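PDB 6KWS: methylglyoxal reductase (NADPH-dependent) from Candida albicans SC5314, which probably reduces methylglyoxal at the expense of NADPH, as an oxidoreductase of the NAD(P)-dependent epimerase/dehydratase family. Local coordinates for residues N159-N162 with G163-S167; A174-D177 with F178-S181; N322-Q325 with S326-T330; S295-S298 with V299-E302; D39-L42 with K43-N47. The protein carries 1 engineered substitution. All coordinates share one frame; numbering follows the deposited sequence.

All five contacts are local, each formed within a turn or two of one helix; none encloses a long loop, and they follow one another in series without nesting or crossing. From the N terminus, interaction 5 ends helix 35-44, in the beta-alpha-beta unit between strands 27-32 and 51-55. Interactions 1 and 2 then mark the start and the end of helix 160-181, their centres about 22 Å apart. Interaction 4 lies in the surface helix 295-303, beside strand 260-269, and interaction 3 opens helix 323-337, with nearest atoms of these two about 6 Å apart. Interactions 4 and 5 lie on opposite sides of the chain's centre, about 44 Å apart between centres.

Interaction 1: residues N159-N162 with G163-S167; sequences NPVN and GYRGS
Asn159 and Gly163 meet through the first backbone bond of helix 160-181, with Gly163 N 2.8 Å from Asn159 O. Three more bonds of the same i to i+4 pattern follow: Tyr164 N to Pro160 O, Arg165 N to Val161 O and Gly166 N to Asn162 O. The third of the four is almost straight, 175° at the hydrogen.

A capping bond complements them. Asn159 is the N-cap, and its chi1 of 60° folds the amide back over the opening turn, where OD1 accepts Asn162 N at 2.7 Å and gives that amide, which precedes the regular helical pattern, an acceptor. One turn further on, Ser167 OG donates to Tyr164 O at 2.6 Å.

The remaining contacts are van der Waals ones. Arg165 CG packs 3.2 Å from Val161 O, the carbonyl already used by its own backbone N, and Arg165 CD passes 4.3 Å from Val161 CG1. A bend at chi3 redirects the guanidinium, whose NH2 is hydrogen-bonded to Ser131 OG. Tyr164 CB lies 3.5 Å from Pro160 O, while its ring leads away from the first turn.

Tyr164 and Lys168, an NADPH-binding residue, have the spacing of the YxxxK motif of short-chain dehydrogenases. Arg165 touches the loop residues Ala128 and Asn149, and Ser167 packs on Leu97 and Ala100 of helix 92-114.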
# COMPACT_ATOMS: atom_id res chain seq x y z
N ASN A 159 -3.34 10.48 -19.23
CA ASN A 159 -2.80 9.16 -19.52
C ASN A 159 -2.96 8.28 -18.29
O ASN A 159 -3.12 8.79 -17.17
CB ASN A 159 -1.32 9.25 -19.95
CG ASN A 159 -0.42 9.88 -18.90
OD1 ASN A 159 -0.43 9.48 -17.74
ND2 ASN A 159 0.37 10.87 -19.30
N PRO A 160 -2.94 6.95 -18.46
CA PRO A 160 -3.14 6.02 -17.32
C PRO A 160 -2.20 6.20 -16.13
O PRO A 160 -2.58 5.81 -15.01
CB PRO A 160 -2.94 4.65 -17.97
CG PRO A 160 -3.41 4.84 -19.37
CD PRO A 160 -3.11 6.27 -19.76
N VAL A 161 -0.99 6.75 -16.31
CA VAL A 161 -0.12 6.97 -15.15
C VAL A 161 -0.58 8.19 -14.36
O VAL A 161 -0.70 8.14 -13.13
CB VAL A 161 1.36 7.10 -15.58
CG1 VAL A 161 2.22 7.69 -14.44
CG2 VAL A 161 1.91 5.75 -15.99
N ASN A 162 -0.84 9.30 -15.06
CA ASN A 162 -1.45 10.46 -14.41
C ASN A 162 -2.79 10.08 -13.78
O ASN A 162 -3.14 10.57 -12.70
CB ASN A 162 -1.65 11.61 -15.40
CG ASN A 162 -0.37 12.35 -15.71
OD1 ASN A 162 0.70 12.11 -15.11
ND2 ASN A 162 -0.48 13.31 -16.62
N GLY A 163 -3.56 9.22 -14.45
CA GLY A 163 -4.80 8.74 -13.86
C GLY A 163 -4.59 8.02 -12.54
O GLY A 163 -5.30 8.25 -11.57
N TYR A 164 -3.59 7.13 -12.50
CA TYR A 164 -3.35 6.38 -11.27
C TYR A 164 -2.95 7.32 -10.14
O TYR A 164 -3.56 7.33 -9.07
CB TYR A 164 -2.29 5.30 -11.51
CG TYR A 164 -1.82 4.66 -10.21
CD1 TYR A 164 -2.53 3.62 -9.62
CD2 TYR A 164 -0.67 5.11 -9.57
CE1 TYR A 164 -2.11 3.05 -8.42
CE2 TYR A 164 -0.25 4.56 -8.38
CZ TYR A 164 -0.97 3.53 -7.80
OH TYR A 164 -0.51 3.01 -6.61
N ARG A 165 -1.92 8.14 -10.36
CA ARG A 165 -1.48 9.00 -9.28
C ARG A 165 -2.54 10.04 -8.93
O ARG A 165 -2.79 10.31 -7.75
CB ARG A 165 -0.14 9.66 -9.62
CG ARG A 165 0.84 8.81 -10.42
CD ARG A 165 2.26 9.43 -10.48
NE ARG A 165 2.95 9.48 -9.18
CZ ARG A 165 3.37 10.60 -8.56
NH1 ARG A 165 3.19 11.81 -9.09
NH2 ARG A 165 3.99 10.52 -7.40
N GLY A 166 -3.19 10.61 -9.94
CA GLY A 166 -4.30 11.51 -9.66
C GLY A 166 -5.36 10.88 -8.77
O GLY A 166 -5.79 11.48 -7.78
N SER A 167 -5.78 9.66 -9.11
CA SER A 167 -6.84 9.03 -8.33
C SER A 167 -6.42 8.83 -6.88
O SER A 167 -7.24 8.93 -5.97
CB SER A 167 -7.22 7.70 -8.94
OG SER A 167 -6.10 6.85 -8.87

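Interaction 2: residues A174-D177 with F178-S181; sequences AAWD and FIKS
Ile179 runs alongside the indole of Trp176 instead of covering it, both side chains headed in one direction. Ile179 CD1 sits at the edge of the ring, near its plane, 3.7 Å from Trp176 CE3 and 3.9 Å from Trp176 CZ3. The ethyl arm gets there because chi1 of 62° sets CG1 between the backbone N and the carbonyl carbon, which also brings CG1 to 3.5 Å from Trp176 O. Lys180 approaches the same six-membered ring obliquely, its CE 4.2 Å from Trp176 CE3. Closer to the backbone, Lys180 CB rests 3.3 Å from Trp176 O, the oxygen to which its own N is bonded.

This is the C-terminal stretch of helix 160-181, a helix of the Rossmann-type half of the protein, and the chain goes on from it to strand 188-194 of the central sheet. Trp176 packs on Leu189 and Thr191 of that strand, while its NE1 is hydrogen-bonded to Glu172, one turn earlier in the helix.

Phe178 is turned otherwise. Its CB lies 3.4 Å from Ala175 O, but with CG anti to the backbone N (chi1 -178°) the ring is carried off to Leu108 and Gln109 of helix 92-114, which Ala175 also touches. Bonds from Phe178 N to Ala174 O, Ile179 N to Ala175 O and Lys180 N to Trp176 O continue the helical pattern. At the exposed end, Ser181 N reaches Asp177 O at 2.8 Å.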
# COMPACT_ATOMS: atom_id res chain seq x y z
N ALA A 174 -10.44 13.54 -0.77
CA ALA A 174 -11.84 13.36 -0.43
C ALA A 174 -12.01 12.93 1.03
O ALA A 174 -12.96 13.36 1.70
CB ALA A 174 -12.47 12.35 -1.38
N ALA A 175 -11.11 12.08 1.53
CA ALA A 175 -11.20 11.65 2.93
C ALA A 175 -11.03 12.81 3.89
O ALA A 175 -11.80 12.94 4.86
CB ALA A 175 -10.16 10.57 3.22
N TRP A 176 -10.02 13.66 3.68
CA TRP A 176 -9.82 14.79 4.58
C TRP A 176 -10.95 15.79 4.44
O TRP A 176 -11.38 16.38 5.45
CB TRP A 176 -8.47 15.47 4.32
CG TRP A 176 -7.31 14.62 4.67
CD1 TRP A 176 -6.39 14.10 3.80
CD2 TRP A 176 -6.93 14.16 5.97
NE1 TRP A 176 -5.46 13.37 4.48
CE2 TRP A 176 -5.77 13.38 5.82
CE3 TRP A 176 -7.46 14.33 7.26
CZ2 TRP A 176 -5.13 12.77 6.90
CZ3 TRP A 176 -6.82 13.73 8.33
CH2 TRP A 176 -5.66 12.96 8.14
N ASP A 177 -11.43 16.01 3.22
CA ASP A 177 -12.64 16.81 3.05
C ASP A 177 -13.77 16.28 3.92
O ASP A 177 -14.47 17.05 4.57
CB ASP A 177 -13.09 16.88 1.59
CG ASP A 177 -12.19 17.76 0.74
OD1 ASP A 177 -12.43 17.84 -0.49
OD2 ASP A 177 -11.24 18.37 1.30
N PHE A 178 -13.92 14.96 3.98
CA PHE A 178 -15.07 14.41 4.68
C PHE A 178 -15.01 14.76 6.15
O PHE A 178 -15.99 15.27 6.72
CB PHE A 178 -15.16 12.90 4.50
CG PHE A 178 -16.37 12.30 5.17
CD1 PHE A 178 -16.37 12.03 6.54
CD2 PHE A 178 -17.50 12.02 4.43
CE1 PHE A 178 -17.49 11.50 7.15
CE2 PHE A 178 -18.63 11.48 5.05
CZ PHE A 178 -18.62 11.22 6.40
N ILE A 179 -13.88 14.50 6.80
CA ILE A 179 -13.86 14.71 8.24
C ILE A 179 -13.76 16.19 8.57
O ILE A 179 -14.22 16.62 9.63
CB ILE A 179 -12.72 13.90 8.89
CG1 ILE A 179 -11.39 14.38 8.35
CG2 ILE A 179 -12.91 12.42 8.60
CD1 ILE A 179 -10.39 14.71 9.42
N LYS A 180 -13.19 17.00 7.69
CA LYS A 180 -13.13 18.42 8.01
C LYS A 180 -14.45 19.13 7.67
O LYS A 180 -14.78 20.14 8.30
CB LYS A 180 -11.95 19.08 7.30
CG LYS A 180 -10.63 18.92 8.06
CD LYS A 180 -9.44 18.84 7.11
CE LYS A 180 -8.16 18.46 7.85
NZ LYS A 180 -8.10 19.15 9.16
N SER A 181 -15.22 18.60 6.73
CA SER A 181 -16.45 19.24 6.27
C SER A 181 -17.70 18.75 6.99
O SER A 181 -18.67 19.51 7.09
CB SER A 181 -16.61 19.03 4.76
OG SER A 181 -17.96 18.91 4.36

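Interaction 3: residues N322-Q325 with S326-T330; sequences NLEQ and SVYDT
Ser326, whose N closes a helical turn on Asn322 O at 3.0 Å, presents its own carbonyl oxygen to two groups of Thr330. The hydroxyl OG1 donates to Ser326 O at 2.6 Å and the backbone N at 3.1 Å, the two arriving from opposite faces of the carbonyl plane, so the threonine hydroxyl is held against the helix backbone. Ser326 OG has a partner elsewhere, Asp239.

Leu323 and Val327 form the apolar part, their side chains crossing at a slant with CD2 of the leucine 3.5 Å from CG2 of the valine. Both rest on Ile276 of helix 270-280. Glu324 lies alongside Tyr328: a bend at chi2 (-83°) turns its carboxylate onward along the helix, placing OE1 3.7 Å from Tyr328 CB, with carboxylate and ring planes 50° apart. Asp329 N is bonded to Gln325 O, and its carboxylate forms a salt bridge with Arg241.

The start of the helix is fixed by a reciprocal pair of side chains. Asn322 OD1 accepts Gln325 N at 2.9 Å in a nearly straight bond, 175° at the hydrogen. In return Asn322 N donates to Gln325 OE1 at 3.0 Å, in the amide plane and on a lone pair. N-cap and N3 residues thus satisfy each other's backbone N, the capping box that opens helix 323-337.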
# COMPACT_ATOMS: atom_id res chain seq x y z
N ASN A 322 15.89 -3.07 4.79
CA ASN A 322 16.61 -2.31 3.76
C ASN A 322 16.38 -2.96 2.39
O ASN A 322 15.73 -4.01 2.27
CB ASN A 322 18.09 -2.19 4.10
CG ASN A 322 18.83 -3.54 4.13
OD1 ASN A 322 18.59 -4.43 3.31
ND2 ASN A 322 19.76 -3.67 5.07
N LEU A 323 16.94 -2.33 1.34
CA LEU A 323 16.73 -2.82 -0.02
C LEU A 323 17.13 -4.28 -0.16
O LEU A 323 16.37 -5.10 -0.69
CB LEU A 323 17.49 -1.98 -1.04
CG LEU A 323 16.77 -1.51 -2.31
CD1 LEU A 323 17.68 -1.56 -3.50
CD2 LEU A 323 15.46 -2.24 -2.59
N GLU A 324 18.34 -4.64 0.31
CA GLU A 324 18.83 -6.00 0.09
C GLU A 324 17.93 -7.03 0.77
O GLU A 324 17.58 -8.04 0.16
CB GLU A 324 20.29 -6.14 0.56
CG GLU A 324 20.88 -7.59 0.53
CD GLU A 324 20.53 -8.44 1.77
OE1 GLU A 324 20.14 -9.63 1.60
OE2 GLU A 324 20.63 -7.91 2.92
N GLN A 325 17.55 -6.80 2.03
CA GLN A 325 16.65 -7.75 2.67
C GLN A 325 15.35 -7.86 1.90
O GLN A 325 14.89 -8.96 1.58
CB GLN A 325 16.37 -7.33 4.12
CG GLN A 325 17.61 -6.91 4.85
CD GLN A 325 17.34 -6.49 6.26
OE1 GLN A 325 16.79 -5.41 6.51
NE2 GLN A 325 17.72 -7.34 7.21
N SER A 326 14.75 -6.71 1.59
CA SER A 326 13.45 -6.70 0.94
C SER A 326 13.51 -7.38 -0.41
O SER A 326 12.67 -8.23 -0.74
CB SER A 326 12.96 -5.25 0.82
OG SER A 326 11.58 -5.21 0.50
N VAL A 327 14.52 -7.03 -1.22
CA VAL A 327 14.65 -7.65 -2.54
C VAL A 327 14.89 -9.14 -2.41
O VAL A 327 14.27 -9.95 -3.10
CB VAL A 327 15.76 -6.97 -3.35
CG1 VAL A 327 16.06 -7.77 -4.60
CG2 VAL A 327 15.34 -5.58 -3.70
N TYR A 328 15.79 -9.52 -1.49
CA TYR A 328 16.14 -10.93 -1.30
C TYR A 328 14.94 -11.74 -0.86
O TYR A 328 14.62 -12.77 -1.47
CB TYR A 328 17.25 -11.07 -0.26
CG TYR A 328 17.66 -12.50 -0.00
CD1 TYR A 328 18.57 -13.13 -0.84
CD2 TYR A 328 17.13 -13.22 1.07
CE1 TYR A 328 18.95 -14.44 -0.61
CE2 TYR A 328 17.51 -14.52 1.30
CZ TYR A 328 18.42 -15.13 0.45
OH TYR A 328 18.83 -16.43 0.65
N ASP A 329 14.26 -11.28 0.20
CA ASP A 329 13.09 -12.00 0.67
C ASP A 329 12.06 -12.15 -0.43
O ASP A 329 11.34 -13.16 -0.47
CB ASP A 329 12.47 -11.27 1.86
CG ASP A 329 13.33 -11.31 3.09
OD1 ASP A 329 14.33 -12.06 3.11
OD2 ASP A 329 13.00 -10.58 4.04
N THR A 330 11.98 -11.19 -1.35
CA THR A 330 11.00 -11.27 -2.42
C THR A 330 11.41 -12.30 -3.46
O THR A 330 10.60 -13.15 -3.87
CB THR A 330 10.82 -9.90 -3.07
OG1 THR A 330 10.54 -8.92 -2.07
CG2 THR A 330 9.70 -9.90 -4.10

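Interaction 4: residues S295-S298 with V299-E302; sequences SDKS and VIAE
Val299, Ile300, Ala301 and Glu302 each donate their backbone N to the carbonyl oxygen four residues back, the bond from Ile300 N to Asp296 O being the straightest of the four at 172°. Ile300 follows its own bond with its side chain: chi1 of -68° sets CG1 beside the backbone N, 3.4 Å from Asp296 O. Lys297 runs alongside it in the same direction, its NZ 4.1 Å from Ile300 CD1, and a bend at chi2 lets that NZ reach Asp296 OD1 at 3.1 Å. The pair is a salt bridge, though weak as a hydrogen bond, and the same OD1 also has a weak bond from Ser272.

Helix 295-303 is a surface element away from the NADPH site, laid beside strand 260-269 and helix 270-280. Val299 and Ile300 touch Thr269 of the strand, Ile300 also Arg267, and Ser295 touches Gln271 of the helix. Within its own helix, Val299 CG2 packs 3.3 Å from Ser295 O.

On the exposed flank Glu302 lies back along Ser298, with Glu302 CB 3.1 Å from Ser298 O and Glu302 CG 3.4 Å from Ser298 O. Ala301 CB rests 3.2 Å from Lys297 O.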
# COMPACT_ATOMS: atom_id res chain seq x y z
N SER A 295 25.59 2.25 -11.39
CA SER A 295 25.03 3.41 -12.07
C SER A 295 23.89 4.04 -11.27
O SER A 295 23.62 5.23 -11.43
CB SER A 295 24.55 3.03 -13.48
OG SER A 295 23.25 2.47 -13.51
N ASP A 296 23.25 3.28 -10.37
CA ASP A 296 22.07 3.78 -9.67
C ASP A 296 22.40 4.92 -8.71
O ASP A 296 21.61 5.87 -8.59
CB ASP A 296 21.37 2.63 -8.92
CG ASP A 296 22.29 1.88 -7.97
OD1 ASP A 296 21.99 1.84 -6.74
OD2 ASP A 296 23.29 1.30 -8.44
N LYS A 297 23.55 4.86 -8.03
CA LYS A 297 23.85 5.89 -7.02
C LYS A 297 23.94 7.28 -7.64
O LYS A 297 23.43 8.25 -7.08
CB LYS A 297 25.13 5.55 -6.25
CG LYS A 297 24.93 4.35 -5.29
CD LYS A 297 23.52 4.38 -4.63
CE LYS A 297 23.10 3.03 -3.98
NZ LYS A 297 21.58 2.84 -3.82
N SER A 298 24.58 7.40 -8.81
CA SER A 298 24.62 8.70 -9.47
C SER A 298 23.26 9.11 -9.99
O SER A 298 22.91 10.29 -9.94
CB SER A 298 25.65 8.73 -10.60
OG SER A 298 26.93 8.39 -10.10
N VAL A 299 22.46 8.16 -10.48
CA VAL A 299 21.14 8.50 -11.00
C VAL A 299 20.21 8.98 -9.89
O VAL A 299 19.48 9.97 -10.05
CB VAL A 299 20.54 7.31 -11.77
CG1 VAL A 299 19.09 7.59 -12.18
CG2 VAL A 299 21.36 7.03 -13.02
N ILE A 300 20.21 8.29 -8.74
CA ILE A 300 19.39 8.72 -7.61
C ILE A 300 19.87 10.07 -7.09
O ILE A 300 19.07 10.95 -6.76
CB ILE A 300 19.43 7.65 -6.51
CG1 ILE A 300 18.70 6.38 -6.96
CG2 ILE A 300 18.84 8.16 -5.21
CD1 ILE A 300 19.19 5.14 -6.21
N ALA A 301 21.19 10.23 -6.98
CA ALA A 301 21.73 11.49 -6.51
C ALA A 301 21.37 12.63 -7.46
O ALA A 301 21.10 13.75 -7.02
CB ALA A 301 23.25 11.38 -6.36
N GLU A 302 21.34 12.35 -8.76
CA GLU A 302 21.24 13.40 -9.76
C GLU A 302 19.82 13.78 -10.13
O GLU A 302 19.62 14.88 -10.65
CB GLU A 302 21.97 13.00 -11.04
CG GLU A 302 23.42 13.46 -11.10
CD GLU A 302 24.30 12.60 -12.00
OE1 GLU A 302 23.76 11.81 -12.82
OE2 GLU A 302 25.54 12.74 -11.90

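Interaction 5: residues D39-L42 with K43-N47; sequences DHLL and KLFNN
Leu42 and Asn47 close a Schellman motif at the C-terminal end of helix 35-44, the helix of the beta-alpha-beta unit between strands 27-32 and 51-55. The chain leaves helical geometry at Asn46, where phi turns positive (63°), and two bonds lead back into the last turn. Asn47 N donates to Leu42 O at 2.7 Å, and within it Asn46 N donates to Lys43 O at 2.8 Å. Before that turn the ordinary helical bonds run from Lys43 N to Asp39 O and from Leu44 N to His40 O, whereas Phe45 N to Leu41 O is long and weak.

Along one side of the helix, Leu44 crosses His40 at a slant and lies over one face of the imidazole, offset toward its rim. This is a CH-pi contact, with Leu44 CG 4.2 Å from the ring centroid and 22° off its normal. With CG anti to the backbone N (chi1 -178°), the imidazole is carried toward the next turn, where it meets Leu44, and its NE2 is hydrogen-bonded to Glu206.

Leu41 and Phe45 run abreast, with Leu41 CD1 4.1 Å from Phe45 CE2. Leu41 is also close to Thr10, an NADPH-binding residue. Phe45 packs on Val18 and Leu22 of helix 12-23, and on Leu51 of strand 51-55, and meets Phe203 edge-to-face. The edge of its ring also approaches the backbone, CD2 lying 3.5 Å from Leu41 O. At the close of the turn the Asn47 side chain folds back until its ND2 is 3.5 Å from Leu42 CB.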
# COMPACT_ATOMS: atom_id res chain seq x y z
N ASP A 39 -13.15 -18.00 2.77
CA ASP A 39 -12.73 -19.35 3.16
C ASP A 39 -11.23 -19.52 2.97
O ASP A 39 -10.54 -20.09 3.82
CB ASP A 39 -13.47 -20.41 2.36
CG ASP A 39 -14.95 -20.50 2.70
OD1 ASP A 39 -15.37 -19.99 3.77
OD2 ASP A 39 -15.69 -21.09 1.87
N HIS A 40 -10.71 -19.00 1.85
CA HIS A 40 -9.28 -19.09 1.58
C HIS A 40 -8.48 -18.42 2.68
O HIS A 40 -7.51 -18.99 3.21
CB HIS A 40 -8.98 -18.45 0.24
CG HIS A 40 -7.54 -18.55 -0.14
ND1 HIS A 40 -6.88 -19.75 -0.20
CD2 HIS A 40 -6.63 -17.60 -0.44
CE1 HIS A 40 -5.62 -19.54 -0.53
NE2 HIS A 40 -5.44 -18.24 -0.69
N LEU A 41 -8.87 -17.20 3.04
CA LEU A 41 -8.14 -16.46 4.06
C LEU A 41 -8.15 -17.21 5.38
O LEU A 41 -7.10 -17.34 6.02
CB LEU A 41 -8.75 -15.08 4.22
CG LEU A 41 -7.98 -14.16 5.15
CD1 LEU A 41 -6.69 -13.72 4.49
CD2 LEU A 41 -8.87 -12.96 5.51
N LEU A 42 -9.31 -17.73 5.79
CA LEU A 42 -9.31 -18.41 7.08
C LEU A 42 -8.46 -19.67 7.04
O LEU A 42 -7.88 -20.05 8.07
CB LEU A 42 -10.74 -18.72 7.54
CG LEU A 42 -11.79 -17.60 7.60
CD1 LEU A 42 -12.90 -18.00 8.54
CD2 LEU A 42 -11.24 -16.22 8.00
N LYS A 43 -8.33 -20.31 5.88
CA LYS A 43 -7.52 -21.53 5.81
C LYS A 43 -6.02 -21.24 5.87
O LYS A 43 -5.26 -21.97 6.52
CB LYS A 43 -7.86 -22.32 4.55
CG LYS A 43 -9.22 -22.97 4.57
CD LYS A 43 -9.23 -24.08 3.56
CE LYS A 43 -10.37 -23.92 2.58
NZ LYS A 43 -10.77 -25.25 2.07
N LEU A 44 -5.56 -20.20 5.16
CA LEU A 44 -4.16 -19.80 5.27
C LEU A 44 -3.73 -19.67 6.72
O LEU A 44 -2.64 -20.11 7.10
CB LEU A 44 -3.93 -18.47 4.54
CG LEU A 44 -3.97 -18.60 3.01
CD1 LEU A 44 -3.91 -17.24 2.31
CD2 LEU A 44 -2.85 -19.52 2.53
N PHE A 45 -4.58 -19.08 7.56
CA PHE A 45 -4.26 -18.89 8.97
C PHE A 45 -4.73 -20.05 9.84
O PHE A 45 -4.60 -19.98 11.06
CB PHE A 45 -4.85 -17.57 9.48
CG PHE A 45 -4.13 -16.34 8.96
CD1 PHE A 45 -2.96 -15.90 9.56
CD2 PHE A 45 -4.62 -15.65 7.86
CE1 PHE A 45 -2.30 -14.78 9.07
CE2 PHE A 45 -3.96 -14.54 7.37
CZ PHE A 45 -2.80 -14.10 7.97
N ASN A 46 -5.27 -21.10 9.23
CA ASN A 46 -5.71 -22.29 9.95
C ASN A 46 -6.84 -21.98 10.92
O ASN A 46 -6.86 -22.49 12.04
CB ASN A 46 -4.54 -22.97 10.66
CG ASN A 46 -3.59 -23.64 9.69
OD1 ASN A 46 -4.02 -24.43 8.84
ND2 ASN A 46 -2.30 -23.32 9.80
N ASN A 47 -7.79 -21.15 10.48
CA ASN A 47 -9.04 -20.87 11.17
C ASN A 47 -8.84 -20.58 12.67
O ASN A 47 -9.40 -21.31 13.51
CB ASN A 47 -10.05 -22.00 10.96
CG ASN A 47 -10.13 -22.45 9.53
OD1 ASN A 47 -9.32 -23.26 9.07
ND2 ASN A 47 -11.12 -21.94 8.80